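Local coordinates for protein Cdhr2 (Mus musculus, PDB 5CYX) that probably mediates calcium-dependent heterophilic adhesion between neighbouring microvilli through its cadherin repeats, the first three of which make up this fragment, at residues A26-A31 with T57-L62; K75-T80 with T88-V93; L242-V247 with G276-N281; Y259-S264 with V296-T301. All blocks are in the same frame, centred on the assembly; numbering follows the deposited sequence.

Interaction 1: A26-A31 with T57-L62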
loop_
_atom_site.group_PDB
_atom_site.type_symbol
_atom_site.label_atom_id
_atom_site.label_comp_id
_atom_site.label_asym_id
_atom_site.label_seq_id
_atom_site.Cartn_x
_atom_site.Cartn_y
_atom_site.Cartn_z
ATOM N N ALA A 26 -27.841 -36.954 15.822
ATOM C CA ALA A 26 -26.717 -36.281 16.415
ATOM C C ALA A 26 -25.811 -37.304 17.113
ATOM O O ALA A 26 -24.592 -37.172 17.097
ATOM C CB ALA A 26 -27.182 -35.261 17.381
ATOM N N PHE A 27 -26.433 -38.288 17.753
ATOM C CA PHE A 27 -25.742 -39.327 18.456
ATOM C C PHE A 27 -26.722 -40.316 19.081
ATOM O O PHE A 27 -27.966 -40.076 19.094
ATOM C CB PHE A 27 -24.836 -38.734 19.543
ATOM C CG PHE A 27 -25.533 -37.820 20.494
ATOM C CD1 PHE A 27 -26.194 -38.319 21.600
ATOM C CD2 PHE A 27 -25.515 -36.448 20.308
ATOM C CE1 PHE A 27 -26.833 -37.456 22.518
ATOM C CE2 PHE A 27 -26.151 -35.586 21.216
ATOM C CZ PHE A 27 -26.816 -36.096 22.314
ATOM N N TRP A 28 -26.134 -41.393 19.604
ATOM C CA TRP A 28 -26.797 -42.471 20.326
ATOM C C TRP A 28 -26.364 -42.449 21.767
ATOM O O TRP A 28 -25.147 -42.408 22.045
ATOM C CB TRP A 28 -26.379 -43.837 19.773
ATOM C CG TRP A 28 -26.822 -44.099 18.401
ATOM C CD1 TRP A 28 -26.161 -43.801 17.266
ATOM C CD2 TRP A 28 -28.049 -44.700 18.011
ATOM N NE1 TRP A 28 -26.894 -44.187 16.171
ATOM C CE2 TRP A 28 -28.061 -44.744 16.603
ATOM C CE3 TRP A 28 -29.127 -45.231 18.716
ATOM C CZ2 TRP A 28 -29.102 -45.276 15.883
ATOM C CZ3 TRP A 28 -30.199 -45.771 17.987
ATOM C CH2 TRP A 28 -30.183 -45.769 16.588
ATOM N N LEU A 29 -27.331 -42.520 22.677
ATOM C CA LEU A 29 -27.054 -42.758 24.085
ATOM C C LEU A 29 -27.055 -44.266 24.293
ATOM O O LEU A 29 -27.976 -44.942 23.835
ATOM C CB LEU A 29 -28.121 -42.126 24.955
ATOM C CG LEU A 29 -28.198 -40.604 24.934
ATOM C CD1 LEU A 29 -29.554 -40.136 25.469
ATOM C CD2 LEU A 29 -27.043 -39.997 25.715
ATOM N N VAL A 30 -26.015 -44.775 24.968
ATOM C CA VAL A 30 -25.827 -46.197 25.244
ATOM C C VAL A 30 -25.430 -46.336 26.736
ATOM O O VAL A 30 -24.758 -45.472 27.236
ATOM C CB VAL A 30 -24.679 -46.732 24.323
ATOM C CG1 VAL A 30 -24.265 -48.148 24.676
ATOM C CG2 VAL A 30 -25.083 -46.646 22.855
ATOM N N ALA A 31 -25.870 -47.381 27.443
ATOM C CA ALA A 31 -25.306 -47.761 28.797
ATOM C C ALA A 31 -24.155 -48.746 28.549
ATOM O O ALA A 31 -24.248 -49.418 27.555
ATOM C CB ALA A 31 -26.408 -48.393 29.628
ATOM N N THR A 57 -34.464 -46.805 22.195
ATOM C CA THR A 57 -33.285 -47.158 21.440
ATOM C C THR A 57 -32.081 -46.277 21.723
ATOM O O THR A 57 -30.973 -46.661 21.376
ATOM C CB THR A 57 -33.537 -47.137 19.919
ATOM O OG1 THR A 57 -33.541 -45.785 19.449
ATOM C CG2 THR A 57 -34.832 -47.850 19.568
ATOM N N GLY A 58 -32.298 -45.092 22.278
ATOM C CA GLY A 58 -31.215 -44.142 22.578
ATOM C C GLY A 58 -30.848 -43.218 21.422
ATOM O O GLY A 58 -29.956 -42.369 21.552
ATOM N N GLU A 59 -31.526 -43.390 20.291
ATOM C CA GLU A 59 -31.323 -42.556 19.119
ATOM C C GLU A 59 -31.669 -41.100 19.458
ATOM O O GLU A 59 -32.780 -40.815 19.881
ATOM C CB GLU A 59 -32.242 -43.032 17.978
ATOM C CG GLU A 59 -31.948 -42.407 16.636
ATOM C CD GLU A 59 -33.047 -42.685 15.625
ATOM O OE1 GLU A 59 -34.180 -42.136 15.752
ATOM O OE2 GLU A 59 -32.783 -43.455 14.707
ATOM N N VAL A 60 -30.721 -40.193 19.256
ATOM C CA VAL A 60 -30.944 -38.773 19.459
ATOM C C VAL A 60 -30.750 -38.001 18.188
ATOM O O VAL A 60 -29.638 -37.893 17.688
ATOM C CB VAL A 60 -30.027 -38.148 20.533
ATOM C CG1 VAL A 60 -30.394 -36.684 20.748
ATOM C CG2 VAL A 60 -30.105 -38.936 21.822
ATOM N N LYS A 61 -31.842 -37.433 17.703
ATOM C CA LYS A 61 -31.842 -36.539 16.549
ATOM C C LYS A 61 -31.833 -35.079 16.955
ATOM O O LYS A 61 -32.384 -34.722 18.008
ATOM C CB LYS A 61 -33.101 -36.770 15.705
ATOM C CG LYS A 61 -33.133 -38.118 15.040
ATOM C CD LYS A 61 -34.339 -38.224 14.134
ATOM C CE LYS A 61 -34.447 -39.597 13.476
ATOM N NZ LYS A 61 -35.797 -39.701 12.845
ATOM N N LEU A 62 -31.248 -34.251 16.094
ATOM C CA LEU A 62 -31.229 -32.841 16.305
ATOM C C LEU A 62 -32.662 -32.337 16.023
ATOM O O LEU A 62 -33.198 -32.656 14.981
ATOM C CB LEU A 62 -30.270 -32.165 15.366
ATOM C CG LEU A 62 -30.169 -30.648 15.544
ATOM C CD1 LEU A 62 -29.456 -30.272 16.844
ATOM C CD2 LEU A 62 -29.472 -30.047 14.326
#

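Interaction 2: K75-T80 with T88-V93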
loop_
_atom_site.group_PDB
_atom_site.type_symbol
_atom_site.label_atom_id
_atom_site.label_comp_id
_atom_site.label_asym_id
_atom_site.label_seq_id
_atom_site.Cartn_x
_atom_site.Cartn_y
_atom_site.Cartn_z
ATOM N N LYS A 75 -25.764 -26.514 27.821
ATOM C CA LYS A 75 -25.888 -27.754 28.606
ATOM C C LYS A 75 -27.210 -28.491 28.368
ATOM O O LYS A 75 -28.286 -27.869 28.180
ATOM C CB LYS A 75 -25.867 -27.462 30.117
ATOM C CG LYS A 75 -24.533 -27.070 30.639
ATOM C CD LYS A 75 -24.563 -26.802 32.157
ATOM C CE LYS A 75 -23.245 -26.136 32.588
ATOM N NZ LYS A 75 -22.038 -26.648 31.834
ATOM N N ILE A 76 -27.139 -29.805 28.507
ATOM C CA ILE A 76 -28.341 -30.628 28.535
ATOM C C ILE A 76 -28.278 -31.570 29.720
ATOM O O ILE A 76 -27.221 -31.857 30.220
ATOM C CB ILE A 76 -28.530 -31.436 27.229
ATOM C CG1 ILE A 76 -27.252 -32.201 26.874
ATOM C CG2 ILE A 76 -28.907 -30.499 26.113
ATOM C CD1 ILE A 76 -27.393 -33.172 25.707
ATOM N N THR A 77 -29.430 -32.034 30.159
ATOM C CA THR A 77 -29.504 -33.077 31.160
ATOM C C THR A 77 -29.991 -34.359 30.455
ATOM O O THR A 77 -31.062 -34.372 29.818
ATOM C CB THR A 77 -30.424 -32.652 32.343
ATOM O OG1 THR A 77 -29.875 -31.473 32.961
ATOM C CG2 THR A 77 -30.524 -33.741 33.390
ATOM N N ILE A 78 -29.194 -35.401 30.569
ATOM C CA ILE A 78 -29.535 -36.714 30.105
ATOM C C ILE A 78 -29.934 -37.579 31.295
ATOM O O ILE A 78 -29.306 -37.529 32.351
ATOM C CB ILE A 78 -28.338 -37.357 29.370
ATOM C CG1 ILE A 78 -28.038 -36.563 28.093
ATOM C CG2 ILE A 78 -28.660 -38.808 29.008
ATOM C CD1 ILE A 78 -26.625 -36.737 27.599
ATOM N N SER A 79 -30.945 -38.412 31.087
ATOM C CA SER A 79 -31.489 -39.280 32.123
ATOM C C SER A 79 -31.608 -40.709 31.619
ATOM O O SER A 79 -31.872 -40.940 30.434
ATOM C CB SER A 79 -32.851 -38.770 32.518
ATOM O OG SER A 79 -33.734 -38.852 31.403
ATOM N N THR A 80 -31.373 -41.663 32.510
ATOM C CA THR A 80 -31.633 -43.085 32.255
ATOM C C THR A 80 -32.509 -43.574 33.385
ATOM O O THR A 80 -32.333 -43.151 34.531
ATOM C CB THR A 80 -30.363 -43.956 32.345
ATOM O OG1 THR A 80 -29.638 -43.556 33.521
ATOM C CG2 THR A 80 -29.494 -43.892 31.074
ATOM N N THR A 88 -29.418 -39.113 36.440
ATOM C CA THR A 88 -29.128 -38.053 35.479
ATOM C C THR A 88 -27.656 -37.618 35.526
ATOM O O THR A 88 -26.995 -37.732 36.556
ATOM C CB THR A 88 -29.981 -36.809 35.749
ATOM O OG1 THR A 88 -29.652 -36.277 37.034
ATOM C CG2 THR A 88 -31.477 -37.147 35.712
ATOM N N ALA A 89 -27.167 -37.118 34.397
ATOM C CA ALA A 89 -25.929 -36.357 34.345
ATOM C C ALA A 89 -26.086 -35.196 33.359
ATOM O O ALA A 89 -26.873 -35.264 32.398
ATOM C CB ALA A 89 -24.778 -37.258 33.936
ATOM N N GLU A 90 -25.355 -34.121 33.613
ATOM C CA GLU A 90 -25.256 -33.024 32.661
ATOM C C GLU A 90 -24.186 -33.319 31.628
ATOM O O GLU A 90 -23.212 -34.009 31.905
ATOM C CB GLU A 90 -24.987 -31.702 33.358
ATOM C CG GLU A 90 -26.152 -31.289 34.245
ATOM C CD GLU A 90 -25.930 -29.973 34.957
ATOM O OE1 GLU A 90 -24.765 -29.652 35.286
ATOM O OE2 GLU A 90 -26.925 -29.265 35.208
ATOM N N MET A 91 -24.419 -32.813 30.425
ATOM C CA MET A 91 -23.539 -32.990 29.282
ATOM C C MET A 91 -23.464 -31.632 28.657
ATOM O O MET A 91 -24.483 -30.937 28.524
ATOM C CB MET A 91 -24.213 -33.930 28.284
ATOM C CG MET A 91 -23.399 -34.351 27.086
ATOM S SD MET A 91 -22.897 -36.076 27.275
ATOM C CE MET A 91 -21.155 -35.997 26.852
ATOM N N GLN A 92 -22.280 -31.229 28.272
ATOM C CA GLN A 92 -22.132 -30.020 27.511
ATOM C C GLN A 92 -22.101 -30.277 25.981
ATOM O O GLN A 92 -21.472 -31.219 25.519
ATOM C CB GLN A 92 -20.873 -29.295 27.932
ATOM C CG GLN A 92 -20.855 -27.864 27.427
ATOM C CD GLN A 92 -19.603 -27.135 27.852
ATOM O OE1 GLN A 92 -18.491 -27.681 27.774
ATOM N NE2 GLN A 92 -19.766 -25.885 28.276
ATOM N N VAL A 93 -22.766 -29.390 25.238
ATOM C CA VAL A 93 -22.736 -29.371 23.791
ATOM C C VAL A 93 -21.861 -28.194 23.319
ATOM O O VAL A 93 -22.198 -27.052 23.576
ATOM C CB VAL A 93 -24.157 -29.306 23.206
ATOM C CG1 VAL A 93 -24.102 -29.346 21.698
ATOM C CG2 VAL A 93 -24.988 -30.455 23.726
#

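Interaction 3: L242-V247 with G276-N281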
loop_
_atom_site.group_PDB
_atom_site.type_symbol
_atom_site.label_atom_id
_atom_site.label_comp_id
_atom_site.label_asym_id
_atom_site.label_seq_id
_atom_site.Cartn_x
_atom_site.Cartn_y
_atom_site.Cartn_z
ATOM N N LEU A 242 -8.791 41.944 -36.935
ATOM C CA LEU A 242 -9.322 40.578 -36.812
ATOM C C LEU A 242 -9.416 40.143 -35.361
ATOM O O LEU A 242 -8.793 40.743 -34.469
ATOM C CB LEU A 242 -8.471 39.557 -37.567
ATOM C CG LEU A 242 -7.160 39.085 -36.923
ATOM C CD1 LEU A 242 -6.676 37.837 -37.626
ATOM C CD2 LEU A 242 -6.111 40.193 -36.930
ATOM N N THR A 243 -10.167 39.066 -35.159
ATOM C CA THR A 243 -10.318 38.427 -33.873
ATOM C C THR A 243 -9.543 37.121 -33.847
ATOM O O THR A 243 -9.714 36.280 -34.737
ATOM C CB THR A 243 -11.787 38.117 -33.627
ATOM O OG1 THR A 243 -12.531 39.289 -33.943
ATOM C CG2 THR A 243 -12.039 37.704 -32.146
ATOM N N VAL A 244 -8.697 36.955 -32.831
ATOM C CA VAL A 244 -8.112 35.651 -32.521
ATOM C C VAL A 244 -8.784 35.116 -31.277
ATOM O O VAL A 244 -9.360 35.875 -30.502
ATOM C CB VAL A 244 -6.580 35.687 -32.322
ATOM C CG1 VAL A 244 -5.895 36.042 -33.628
ATOM C CG2 VAL A 244 -6.154 36.666 -31.243
ATOM N N GLU A 245 -8.698 33.805 -31.106
ATOM C CA GLU A 245 -9.244 33.124 -29.960
ATOM C C GLU A 245 -8.322 31.991 -29.504
ATOM O O GLU A 245 -7.804 31.222 -30.308
ATOM C CB GLU A 245 -10.634 32.596 -30.280
ATOM C CG GLU A 245 -11.405 32.150 -29.041
ATOM C CD GLU A 245 -12.796 31.630 -29.350
ATOM O OE1 GLU A 245 -13.499 31.231 -28.407
ATOM O OE2 GLU A 245 -13.199 31.608 -30.531
ATOM N N ALA A 246 -8.075 31.953 -28.203
ATOM C CA ALA A 246 -7.456 30.837 -27.524
ATOM C C ALA A 246 -8.360 30.422 -26.415
ATOM O O ALA A 246 -9.029 31.261 -25.823
ATOM C CB ALA A 246 -6.118 31.243 -26.978
ATOM N N VAL A 247 -8.411 29.132 -26.127
ATOM C CA VAL A 247 -9.297 28.630 -25.072
ATOM C C VAL A 247 -8.540 27.721 -24.126
ATOM O O VAL A 247 -7.561 27.065 -24.504
ATOM C CB VAL A 247 -10.532 27.883 -25.639
ATOM C CG1 VAL A 247 -11.340 28.803 -26.560
ATOM C CG2 VAL A 247 -10.131 26.637 -26.397
ATOM N N GLY A 276 -9.753 39.378 -27.589
ATOM C CA GLY A 276 -9.023 38.860 -28.749
ATOM C C GLY A 276 -9.044 39.713 -30.017
ATOM O O GLY A 276 -8.499 39.300 -31.049
ATOM N N VAL A 277 -9.636 40.903 -29.947
ATOM C CA VAL A 277 -9.737 41.766 -31.114
ATOM C C VAL A 277 -8.510 42.647 -31.239
ATOM O O VAL A 277 -8.201 43.477 -30.332
ATOM C CB VAL A 277 -10.952 42.705 -31.062
ATOM C CG1 VAL A 277 -10.941 43.639 -32.271
ATOM C CG2 VAL A 277 -12.253 41.914 -31.014
ATOM N N ILE A 278 -7.897 42.538 -32.402
ATOM C CA ILE A 278 -6.688 43.248 -32.764
ATOM C C ILE A 278 -7.062 44.520 -33.511
ATOM O O ILE A 278 -7.779 44.482 -34.514
ATOM C CB ILE A 278 -5.777 42.362 -33.651
ATOM C CG1 ILE A 278 -5.203 41.202 -32.817
ATOM C CG2 ILE A 278 -4.673 43.195 -34.313
ATOM C CD1 ILE A 278 -4.525 40.111 -33.629
ATOM N N PHE A 279 -6.550 45.645 -33.024
ATOM C CA PHE A 279 -6.913 46.947 -33.543
ATOM C C PHE A 279 -5.708 47.792 -33.960
ATOM O O PHE A 279 -4.576 47.568 -33.496
ATOM C CB PHE A 279 -7.775 47.714 -32.539
ATOM C CG PHE A 279 -7.153 47.911 -31.165
ATOM C CD1 PHE A 279 -6.399 49.046 -30.879
ATOM C CD2 PHE A 279 -7.387 46.998 -30.138
ATOM C CE1 PHE A 279 -5.875 49.271 -29.607
ATOM C CE2 PHE A 279 -6.843 47.186 -28.877
ATOM C CZ PHE A 279 -6.103 48.339 -28.596
ATOM N N VAL A 280 -5.987 48.776 -34.824
ATOM C CA VAL A 280 -5.000 49.773 -35.238
ATOM C C VAL A 280 -4.702 50.690 -34.039
ATOM O O VAL A 280 -5.626 51.312 -33.477
ATOM C CB VAL A 280 -5.500 50.585 -36.459
ATOM C CG1 VAL A 280 -4.637 51.833 -36.688
ATOM C CG2 VAL A 280 -5.541 49.699 -37.708
ATOM N N ASN A 281 -3.422 50.775 -33.675
ATOM C CA ASN A 281 -2.961 51.476 -32.468
ATOM C C ASN A 281 -1.924 52.569 -32.782
ATOM O O ASN A 281 -1.230 53.092 -31.900
ATOM C CB ASN A 281 -2.389 50.409 -31.574
ATOM C CG ASN A 281 -2.022 50.901 -30.201
ATOM O OD1 ASN A 281 -2.887 51.384 -29.403
ATOM N ND2 ASN A 281 -0.732 50.746 -29.876
#

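Interaction 4: Y259-S264 with V296-T301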
loop_
_atom_site.group_PDB
_atom_site.type_symbol
_atom_site.label_atom_id
_atom_site.label_comp_id
_atom_site.label_asym_id
_atom_site.label_seq_id
_atom_site.Cartn_x
_atom_site.Cartn_y
_atom_site.Cartn_z
ATOM N N TYR A 259 -5.425 38.616 -23.694
ATOM C CA TYR A 259 -4.449 38.619 -24.785
ATOM C C TYR A 259 -3.599 39.857 -24.635
ATOM O O TYR A 259 -4.035 40.839 -24.098
ATOM C CB TYR A 259 -5.169 38.659 -26.151
ATOM C CG TYR A 259 -6.194 37.547 -26.315
ATOM C CD1 TYR A 259 -7.528 37.688 -25.888
ATOM C CD2 TYR A 259 -5.832 36.362 -26.878
ATOM C CE1 TYR A 259 -8.446 36.638 -26.028
ATOM C CE2 TYR A 259 -6.727 35.332 -27.017
ATOM C CZ TYR A 259 -8.018 35.455 -26.621
ATOM O OH TYR A 259 -8.815 34.346 -26.802
ATOM N N SER A 260 -2.366 39.795 -25.100
ATOM C CA SER A 260 -1.509 40.978 -25.248
ATOM C C SER A 260 -0.590 40.717 -26.447
ATOM O O SER A 260 -0.364 39.585 -26.804
ATOM C CB SER A 260 -0.688 41.222 -23.979
ATOM O OG SER A 260 0.028 40.040 -23.621
ATOM N N VAL A 261 -0.155 41.792 -27.084
ATOM C CA VAL A 261 0.817 41.761 -28.136
ATOM C C VAL A 261 2.155 41.762 -27.418
ATOM O O VAL A 261 2.512 42.737 -26.740
ATOM C CB VAL A 261 0.705 42.972 -29.067
ATOM C CG1 VAL A 261 1.815 42.934 -30.115
ATOM C CG2 VAL A 261 -0.650 42.957 -29.740
ATOM N N SER A 262 2.855 40.641 -27.549
ATOM C CA SER A 262 4.120 40.400 -26.858
ATOM C C SER A 262 5.325 40.825 -27.703
ATOM O O SER A 262 6.430 40.968 -27.171
ATOM C CB SER A 262 4.225 38.914 -26.469
ATOM O OG SER A 262 3.580 38.073 -27.419
ATOM N N ASN A 263 5.112 41.006 -29.012
ATOM C CA ASN A 263 6.181 41.340 -29.939
ATOM C C ASN A 263 5.663 41.671 -31.324
ATOM O O ASN A 263 4.615 41.165 -31.727
ATOM C CB ASN A 263 7.140 40.155 -30.079
ATOM C CG ASN A 263 8.571 40.587 -30.084
ATOM O OD1 ASN A 263 8.945 41.508 -30.810
ATOM N ND2 ASN A 263 9.381 39.957 -29.252
ATOM N N SER A 264 6.420 42.481 -32.072
ATOM C CA SER A 264 6.150 42.669 -33.495
ATOM C C SER A 264 7.295 43.275 -34.329
ATOM O O SER A 264 8.281 43.800 -33.810
ATOM C CB SER A 264 4.920 43.562 -33.683
ATOM O OG SER A 264 5.250 44.924 -33.623
ATOM N N VAL A 296 3.017 43.227 -41.784
ATOM C CA VAL A 296 3.459 43.231 -40.407
ATOM C C VAL A 296 3.201 41.863 -39.782
ATOM O O VAL A 296 2.114 41.301 -39.933
ATOM C CB VAL A 296 2.694 44.285 -39.603
ATOM C CG1 VAL A 296 3.376 44.519 -38.275
ATOM C CG2 VAL A 296 2.621 45.597 -40.379
ATOM N N GLN A 297 4.206 41.342 -39.076
ATOM C CA GLN A 297 4.058 40.136 -38.266
ATOM C C GLN A 297 3.963 40.531 -36.785
ATOM O O GLN A 297 4.730 41.374 -36.309
ATOM C CB GLN A 297 5.217 39.161 -38.509
ATOM C CG GLN A 297 5.192 38.495 -39.895
ATOM C CD GLN A 297 5.930 37.174 -39.930
ATOM O OE1 GLN A 297 6.685 36.875 -40.872
ATOM N NE2 GLN A 297 5.715 36.360 -38.907
ATOM N N ILE A 298 3.025 39.906 -36.074
ATOM C CA ILE A 298 2.648 40.286 -34.685
ATOM C C ILE A 298 2.539 39.042 -33.817
ATOM O O ILE A 298 1.853 38.098 -34.208
ATOM C CB ILE A 298 1.323 41.098 -34.700
ATOM C CG1 ILE A 298 1.597 42.530 -34.306
ATOM C CG2 ILE A 298 0.237 40.583 -33.771
ATOM C CD1 ILE A 298 2.121 43.352 -35.443
ATOM N N GLN A 299 3.235 39.029 -32.674
ATOM C CA GLN A 299 3.108 37.950 -31.701
ATOM C C GLN A 299 2.018 38.274 -30.652
ATOM O O GLN A 299 2.120 39.264 -29.935
ATOM C CB GLN A 299 4.425 37.703 -30.983
ATOM C CG GLN A 299 4.452 36.371 -30.237
ATOM C CD GLN A 299 5.717 36.198 -29.433
ATOM O OE1 GLN A 299 6.113 37.100 -28.700
ATOM N NE2 GLN A 299 6.368 35.046 -29.571
ATOM N N VAL A 300 1.015 37.399 -30.574
ATOM C CA VAL A 300 -0.055 37.461 -29.613
ATOM C C VAL A 300 0.133 36.370 -28.554
ATOM O O VAL A 300 0.353 35.179 -28.865
ATOM C CB VAL A 300 -1.428 37.330 -30.303
ATOM C CG1 VAL A 300 -2.548 37.205 -29.279
ATOM C CG2 VAL A 300 -1.678 38.536 -31.190
ATOM N N THR A 301 0.017 36.806 -27.303
ATOM C CA THR A 301 0.141 35.946 -26.142
ATOM C C THR A 301 -1.223 35.924 -25.475
ATOM O O THR A 301 -1.811 36.973 -25.274
ATOM C CB THR A 301 1.199 36.498 -25.168
ATOM O OG1 THR A 301 2.477 36.446 -25.805
ATOM C CG2 THR A 301 1.256 35.703 -23.883
HETATM O O HOH W 1 -1.551 37.762 -22.542
#

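Interaction 1: A26-A31 with T57-L62
Val60 O accepts two backbone N-H groups, from Ala26 N at 2.8 Å and from Phe27 N at 3.2 Å, both in the plane of its carbonyl. Two successive residues thus face one, a classic beta bulge. The longer bond is the straighter, 169° at the hydrogen against 141°. Val60 N answers with a bond to Phe27 O of 2.8 Å, and Leu29 N reaches Gly58 O at 2.9 Å, tilted out of the carbonyl plane. Gly58 has a positive phi, and any CB there would run into Leu29 O. It is the middle residue of an ST turn in which Thr57 OG1 accepts from Glu59 N.

On the face carrying Phe27 and Val60, the two side chains lie side by side. Val60 CB stands over the rim of the phenyl face as a CH-pi contact, 4.1 Å from the Phe27 ring centroid, while Val60 CG2 also meets Leu29 CD1 at 3.9 Å. On the opposite face Trp28, having CG beside its backbone N (chi1 -66°), lays its six-membered ring over the glutamate stem, where CZ3 comes within 3.4 Å of Glu59 CB; Thr57 O sits in plane at the indole edge.

This is the B-E strand pairing of the beta sandwich of the first cadherin repeat. Strand 51-53 flanks 59-62 on its other side, with Phe51 and Val53 against Val60, and Ile43 reaches Val60 from strand 40-44 of the facing sheet. Beyond Trp28, Leu29 and Val30, an antiparallel strand of the second subunit continues the sheet.

Interaction 2: K75-T80 with T88-V93
Ile76 and Met91 exchange a pair of backbone hydrogen bonds, Ile76 N to Met91 O at 2.9 Å and Met91 N to Ile76 O at 3.0 Å; Ile78 and Ala89 repeat the exchange two residues on.

Apolar contacts gather on the face of Ile76, Ile78 and Met91. With CG1 set between its backbone N and carbonyl carbon (chi1 51°), Ile76 runs alongside Met91, CG1 lying 3.8 Å from Met91 CB, and extends CD1 to Val93 CG2. Ile78 CD1 approaches the methionine across its stem, 3.8 Å from Met91 SD. An alanine in place of Ile76 lacks CG1 and CD1 and would probably open a gap beside Met91 CB and Val93 CG2.

The other face is polar throughout and lightly packed: Thr77 CG2 touches Thr88 CB at 3.9 Å, and Lys75 NZ stays 5.3 Å from Glu90 OE1, too far for a salt bridge.

This hairpin, the F and G strands of the first cadherin repeat, forms the middle of its four-stranded sheet, between strand 40-44 beside residues 75-80 and strand 13-17 beside 88-93; Phe7 and Val9 of the second subunit pack on its apolar face.

Interaction 3: L242-V247 with G276-N281
Leu242 turns CG in between its backbone N and carbonyl carbon (chi1 78°), and Ile278 holds CG1 beside its own N (chi1 -69°). The two side chains consequently run side by side in the same direction, and Leu242 CD2 meets Ile278 CD1 at 3.7 Å. Beneath them the backbones join: Ile278 N donates to Leu242 O at 2.9 Å in a nearly straight bond.

The second link, Val244 N to Gly276 O at 3.0 Å, is less regular, its donor standing 35° out of the carbonyl plane. Gly276 O is further approached by Val244 CG2, 3.5 Å away, and by Thr243 CA. Gly276 itself adopts a positive phi and brings its CA within 3.5 Å of Val244 O, a place where a CB would collide with that oxygen. On the reverse face Thr243 and Val277 make a light contact, OG1 of the threonine 3.9 Å from CG2 of the valine.

Val244 and Ile278 both pack on Val300 of the opposing sheet, and Ile272 of strand 270-272 touches them too. With Leu242 and Ile278 on the face turned to that opposing sheet, these are the B and E strands of the Greek-key beta sandwich of a cadherin repeat, here the third.

Interaction 4: Y259-S264 with V296-T301
A classic beta bulge, with Ser262 and Asn263 both facing Gln299, interrupts the antiparallel pairing of the C and F strands in the third cadherin repeat. Ser262 N donates to Gln299 O at 2.9 Å, whereas Gln299 N gives its own hydrogen to Asn263 O at 2.7 Å, so the N-H and C=O of Gln299 bracket the two bulge residues. Before the bulge the pairing is regular: Thr301 N reaches Ser260 O in an almost straight bond.

The bulge turns Ser262 toward the partner strand. Its OG is hydrogen-bonded to Thr301 OG1 at 2.5 Å and also lies 3.0 Å from Gln299 OE1. Gln299 brings that oxygen there by holding CG anti to the backbone N (chi1 -165°) and running extended beyond it. Trp319 of strand 315-324 packs on Asn263 and Gln299 from the neighbouring strand.

The face toward the sandwich interior is mostly apolar. Ile298, its first torsion unusual at -112°, presses CD1 against Ser264 CB at a tight 3.3 Å and approaches Val261 CG1 with its CG1. An alanine here would probably lose the contacts with Ser264 CB and Val261 CG1 and open a gap next to Phe270, which packs on the isoleucine. Tyr259 lays CD2 near Val300 CG1, and its hydroxyl accepts from Ala246 N.

At the exposed end, Thr301 O accepts both Ser260 N and a water, the water donating at 2.9 Å while also bonding Ser260 OG at 3.0 Å.

Overall arrangement
Interactions 1 and 2 lie in the two facing sheets of the first cadherin repeat, interactions 3 and 4 in those of the third, with centres about 100 Å apart from one repeat to the other. Interactions 1 and 3 join equivalent strands, each with a glycine of positive phi entering the second strand, yet interaction 1 is buried, adding a bulge and aromatic CH-pi contacts, while interaction 3 is smaller and its side-chain packing mainly aliphatic. Interaction 2 is a regular hairpin, partly buried, with one apolar and one polar face; interaction 4, mostly surface, adds hydroxyl and water bonds to its backbone pairing. Both contacts of the first repeat meet the second subunit; no other chain touches interactions 3 and 4. Leu29 packs on Ile78, and Tyr259 on Gly276.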